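PDB 3FLT: SAP-like pentraxin from Limulus polyphemus, which binds phosphoethanolamine through calcium ions as a member of the pentraxin family, and probably recognises such ligands in the innate defence of the horseshoe crab. Local coordinates for residues G13-K18 and F153-S158; Y49-A54 and V140-E145. One frame throughout, in Å; residues are numbered along the deposited sequence.

Interaction 1: residues G13-K18 and F153-S158; sequences GTQNPK and FEEQES. With CA (calcium ion), chain D; CA (calcium ion), chain E; OPE (phosphoric acid mono-(2-amino-ethyl) ester), chain F.
Thr14 lays its methyl CG2 over the backbone of Glu155, with Thr14 CG2 3.7 Å from Glu155 CA, while its CB side rests on the hydroxymethyl group of Ser158. With chi1 at -69°, CG2 stands anti to the backbone N and OG1 is left to hydrogen-bond with Gln144. The Glu155 side chain, extended beyond CG, reaches across to the backbone of the other loop: Asn16 N donates over 3.0 Å (N-H...O angle 151°) to Glu155 OE2, which receives it on its anti lone pair, and Asn16 CB lies beside the same oxygen. Ser158 N donates to Glu155 O, as the 3-10 turn 155-157 requires, and Ser158 OG, lying in the carbonyl plane, adds a second bond to this oxygen at 2.8 Å. The turn brings Glu157 round beside Glu154, so that both acids face the metals: Glu154 OE2 bridges two calcium ions, and Glu157 OE1 binds one of them at 2.3 Å. Glu157 OE2 also accepts a hydrogen bond from the amine N of phosphoethanolamine. The contact is a small surface one, joining the loop between strands 7-11 and 21-24 to the calcium-binding loop between strands 139-142 and 161-169.

Interaction 2: residues Y49-A54 and V140-E145; sequences YIFSCA and VVIGQE. With CA (calcium ion), chain D; CA (calcium ion), chain C; OPE (phosphoric acid mono-(2-amino-ethyl) ester), chain F.
Strand 49-54 and strand 140-142 run antiparallel, their axes 4.7 Å apart at closest approach. Ser52 and Val141 form the hydrogen-bonded pair, Ser52 N donating to Val141 O and Val141 N to Ser52 O, the latter at 2.8 Å; Phe51 with Ile142 and Cys53 with Val140 are non-hydrogen-bonded pairs. Gly143 N extends the ladder to Ile50 O at 2.9 Å, after which the chain turns out of the strand; the positive phi of Gly143 suits a residue without a side chain. On the Phe51 face of the sheet, Val140 lies diagonally across from the ring and sets CG1 over its face, 4.1 Å from the centroid, while Val140 CG2 touches Phe51 CZ. Ile142, directly across from Phe51, brings its CD1 to 3.8 Å from Phe51 CD1. Leu163, Leu166 and Val168 of strand 161-169, in the other sheet, pack against this apolar side. Beyond the ladder, Tyr49 and Glu145 run alongside each other toward the ligand, Glu145 CG 3.9 Å from the ring centroid over one face; the carboxylate plane is turned 71° from the ring. A bend at chi2 (-70°) carries the Glu145 carboxylate to the metals: OE1 bridges the calcium ion that Glu154 and Glu157 also bind and another, which OE2 binds as well, at 2.5 Å. At the far end of the ring, Tyr49 OH accepts from the phosphoethanolamine N at 2.6 Å, and Asn85 also bonds to this hydroxyl. Ligand phosphate and ligand amine are thus met by two residues that touch across the contact, the phosphate through calcium bound to Glu145 and the amine by Tyr49, which is consistent with recognition of both ends of a zwitterionic ligand.

Interaction 2 is buried, its centre about 8 Å from the chain centre, whereas interaction 1 lies at the surface, about 17 Å out; their centres are about 12 Å apart. Interaction 1 joins two loops through a methyl group and one carboxylate bond; interaction 2 pairs two strands of one sheet through a backbone ladder and an apolar face. They meet directly: Glu157 O probably accepts from Tyr49 N at 3.1 Å, and Gln144 packs against Phe153 and Ser158. Both contribute to the same site, since residues 153-158 and 140-145 share a calcium ion and both contacts reach the bound phosphoethanolamine.

Interaction 1: residues G13-K18 and F153-S158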
# COMPACT_ATOMS: atom_id res chain seq x y z
N GLY A 13 6.49 50.59 -27.72
CA GLY A 13 7.44 51.44 -28.41
C GLY A 13 7.24 52.83 -27.87
O GLY A 13 6.13 53.19 -27.46
N THR A 14 8.30 53.64 -27.87
CA THR A 14 8.21 54.98 -27.31
C THR A 14 8.36 56.14 -28.28
O THR A 14 9.24 56.15 -29.13
CB THR A 14 9.25 55.16 -26.18
OG1 THR A 14 8.88 54.35 -25.07
CG2 THR A 14 9.35 56.60 -25.75
N GLN A 15 7.48 57.12 -28.12
CA GLN A 15 7.53 58.32 -28.94
C GLN A 15 6.79 59.44 -28.22
O GLN A 15 5.58 59.37 -28.01
CB GLN A 15 6.93 58.09 -30.32
CG GLN A 15 6.67 59.39 -31.07
CD GLN A 15 6.60 59.22 -32.57
OE1 GLN A 15 6.11 58.22 -33.07
NE2 GLN A 15 7.07 60.22 -33.29
N ASN A 16 7.55 60.46 -27.84
CA ASN A 16 7.02 61.63 -27.13
C ASN A 16 5.64 62.00 -27.67
O ASN A 16 5.45 62.10 -28.88
CB ASN A 16 7.98 62.80 -27.33
CG ASN A 16 8.02 63.73 -26.13
OD1 ASN A 16 6.99 64.03 -25.52
ND2 ASN A 16 9.21 64.20 -25.80
N PRO A 17 4.66 62.24 -26.78
CA PRO A 17 4.71 62.19 -25.31
C PRO A 17 4.33 60.83 -24.67
O PRO A 17 4.11 60.76 -23.46
CB PRO A 17 3.74 63.29 -24.92
CG PRO A 17 2.64 63.07 -25.92
CD PRO A 17 3.40 62.85 -27.22
N LYS A 18 4.23 59.78 -25.48
CA LYS A 18 3.86 58.46 -24.95
C LYS A 18 5.09 57.63 -24.53
O LYS A 18 5.92 57.25 -25.36
CB LYS A 18 3.06 57.66 -25.98
CG LYS A 18 2.65 56.31 -25.44
CD LYS A 18 2.26 55.31 -26.53
CE LYS A 18 1.89 53.96 -25.90
NZ LYS A 18 1.47 52.92 -26.89
N PHE A 153 11.48 61.07 -18.89
CA PHE A 153 11.91 60.04 -19.83
C PHE A 153 12.36 60.58 -21.18
O PHE A 153 11.86 61.60 -21.65
CB PHE A 153 10.78 59.03 -20.05
CG PHE A 153 10.18 58.48 -18.77
CD1 PHE A 153 11.00 57.99 -17.75
CD2 PHE A 153 8.80 58.43 -18.60
CE1 PHE A 153 10.45 57.45 -16.58
CE2 PHE A 153 8.24 57.89 -17.44
CZ PHE A 153 9.07 57.40 -16.43
N GLU A 154 13.32 59.89 -21.79
CA GLU A 154 13.85 60.24 -23.10
C GLU A 154 13.58 59.06 -24.03
O GLU A 154 13.91 57.92 -23.68
CB GLU A 154 15.35 60.51 -23.00
CG GLU A 154 15.73 61.43 -21.86
CD GLU A 154 17.10 62.06 -22.05
OE1 GLU A 154 17.28 62.76 -23.07
OE2 GLU A 154 17.99 61.87 -21.19
N GLU A 155 13.00 59.31 -25.20
CA GLU A 155 12.69 58.23 -26.12
C GLU A 155 13.88 57.38 -26.53
O GLU A 155 13.78 56.15 -26.56
CB GLU A 155 12.09 58.75 -27.43
CG GLU A 155 11.51 60.13 -27.40
CD GLU A 155 11.32 60.66 -28.81
OE1 GLU A 155 12.32 60.69 -29.56
OE2 GLU A 155 10.19 61.05 -29.16
N GLN A 156 15.00 58.01 -26.86
CA GLN A 156 16.15 57.24 -27.31
C GLN A 156 16.79 56.42 -26.21
O GLN A 156 17.75 55.70 -26.46
CB GLN A 156 17.19 58.14 -28.01
CG GLN A 156 18.16 58.93 -27.13
CD GLN A 156 17.49 59.98 -26.25
OE1 GLN A 156 16.42 60.51 -26.57
NE2 GLN A 156 18.13 60.29 -25.12
N GLU A 157 16.24 56.51 -25.00
CA GLU A 157 16.77 55.75 -23.87
C GLU A 157 15.76 54.71 -23.38
O GLU A 157 16.03 53.98 -22.42
CB GLU A 157 17.15 56.67 -22.72
CG GLU A 157 18.11 57.78 -23.12
CD GLU A 157 18.72 58.50 -21.93
OE1 GLU A 157 17.98 59.01 -21.06
OE2 GLU A 157 19.96 58.56 -21.85
N SER A 158 14.61 54.63 -24.03
CA SER A 158 13.59 53.67 -23.64
C SER A 158 13.97 52.27 -24.12
O SER A 158 14.88 52.10 -24.92
CB SER A 158 12.26 54.07 -24.26
OG SER A 158 12.34 53.97 -25.67
CA CA D . 17.56 60.16 -19.14
CA CA E . 20.25 61.67 -21.60
CA OPE F . 21.71 58.74 -18.72
CB OPE F . 22.85 57.81 -19.16
O1 OPE F . 19.74 60.88 -19.21
O2 OPE F . 20.43 60.46 -16.82
O3 OPE F . 21.34 62.52 -17.92
O4 OPE F . 22.17 60.10 -18.58
N OPE F . 22.61 57.36 -20.57
P OPE F . 20.91 60.98 -18.11

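Interaction 2: residues Y49-A54 and V140-E145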
# COMPACT_ATOMS: atom_id res chain seq x y z
N TYR A 49 17.18 51.21 -21.69
CA TYR A 49 17.29 51.00 -20.25
C TYR A 49 16.10 50.20 -19.76
O TYR A 49 14.95 50.56 -20.03
CB TYR A 49 17.38 52.34 -19.50
CG TYR A 49 18.67 53.06 -19.79
CD1 TYR A 49 18.75 54.02 -20.80
CD2 TYR A 49 19.84 52.72 -19.11
CE1 TYR A 49 19.96 54.62 -21.14
CE2 TYR A 49 21.06 53.31 -19.44
CZ TYR A 49 21.11 54.26 -20.45
OH TYR A 49 22.31 54.81 -20.79
N ILE A 50 16.38 49.11 -19.06
CA ILE A 50 15.33 48.22 -18.57
C ILE A 50 14.90 48.53 -17.15
O ILE A 50 13.72 48.82 -16.91
CB ILE A 50 15.78 46.75 -18.66
CG1 ILE A 50 16.21 46.45 -20.10
CG2 ILE A 50 14.65 45.83 -18.21
CD1 ILE A 50 16.84 45.08 -20.31
N PHE A 51 15.85 48.46 -16.22
CA PHE A 51 15.62 48.71 -14.79
C PHE A 51 16.28 50.04 -14.40
O PHE A 51 17.50 50.19 -14.49
CB PHE A 51 16.22 47.57 -13.96
CG PHE A 51 15.95 47.66 -12.48
CD1 PHE A 51 14.96 46.89 -11.89
CD2 PHE A 51 16.74 48.47 -11.66
CE1 PHE A 51 14.76 46.92 -10.51
CE2 PHE A 51 16.54 48.51 -10.28
CZ PHE A 51 15.55 47.72 -9.71
N SER A 52 15.46 50.99 -13.96
CA SER A 52 15.94 52.32 -13.57
C SER A 52 15.56 52.64 -12.13
O SER A 52 14.39 52.57 -11.76
CB SER A 52 15.34 53.38 -14.50
OG SER A 52 15.50 54.69 -13.97
N CYS A 53 16.55 53.00 -11.33
CA CYS A 53 16.32 53.34 -9.93
C CYS A 53 16.83 54.74 -9.63
O CYS A 53 18.00 55.06 -9.88
CB CYS A 53 17.01 52.32 -9.02
SG CYS A 53 16.75 52.63 -7.27
N ALA A 54 15.96 55.57 -9.06
CA ALA A 54 16.33 56.94 -8.76
C ALA A 54 15.85 57.44 -7.41
O ALA A 54 14.81 57.02 -6.90
CB ALA A 54 15.79 57.87 -9.84
N VAL A 140 11.65 52.68 -8.58
CA VAL A 140 11.97 51.81 -9.70
C VAL A 140 11.01 51.95 -10.88
O VAL A 140 9.78 51.88 -10.73
CB VAL A 140 12.01 50.34 -9.24
CG1 VAL A 140 12.09 49.41 -10.44
CG2 VAL A 140 13.22 50.13 -8.34
N VAL A 141 11.59 52.16 -12.06
CA VAL A 141 10.82 52.27 -13.28
C VAL A 141 11.36 51.24 -14.27
O VAL A 141 12.56 51.05 -14.38
CB VAL A 141 10.94 53.67 -13.90
CG1 VAL A 141 10.38 53.67 -15.31
CG2 VAL A 141 10.18 54.67 -13.04
N ILE A 142 10.45 50.57 -14.98
CA ILE A 142 10.84 49.56 -15.97
C ILE A 142 10.47 50.04 -17.37
O ILE A 142 9.35 50.50 -17.60
CB ILE A 142 10.12 48.18 -15.71
CG1 ILE A 142 10.44 47.67 -14.30
CG2 ILE A 142 10.57 47.15 -16.76
CD1 ILE A 142 11.91 47.44 -14.04
N GLY A 143 11.42 49.96 -18.29
CA GLY A 143 11.16 50.37 -19.65
C GLY A 143 11.55 51.78 -20.04
O GLY A 143 11.61 52.10 -21.22
N GLN A 144 11.82 52.64 -19.05
CA GLN A 144 12.20 54.03 -19.30
C GLN A 144 13.30 54.44 -18.35
O GLN A 144 13.44 53.86 -17.28
CB GLN A 144 11.00 54.95 -19.08
CG GLN A 144 9.84 54.74 -20.03
CD GLN A 144 10.20 55.03 -21.47
OE1 GLN A 144 11.04 55.90 -21.76
NE2 GLN A 144 9.57 54.32 -22.39
N GLU A 145 14.09 55.44 -18.73
CA GLU A 145 15.20 55.92 -17.89
C GLU A 145 14.81 57.24 -17.21
O GLU A 145 14.60 58.25 -17.87
CB GLU A 145 16.45 56.11 -18.75
CG GLU A 145 17.77 56.07 -17.99
CD GLU A 145 17.99 57.28 -17.09
OE1 GLU A 145 17.90 58.42 -17.60
OE2 GLU A 145 18.28 57.09 -15.88
CA CA D . 17.56 60.16 -19.14
CA CA C . 18.53 59.57 -15.53
CA OPE F . 21.71 58.74 -18.72
CB OPE F . 22.85 57.81 -19.16
O1 OPE F . 19.74 60.88 -19.21
O2 OPE F . 20.43 60.46 -16.82
O3 OPE F . 21.34 62.52 -17.92
O4 OPE F . 22.17 60.10 -18.58
N OPE F . 22.61 57.36 -20.57
P OPE F . 20.91 60.98 -18.11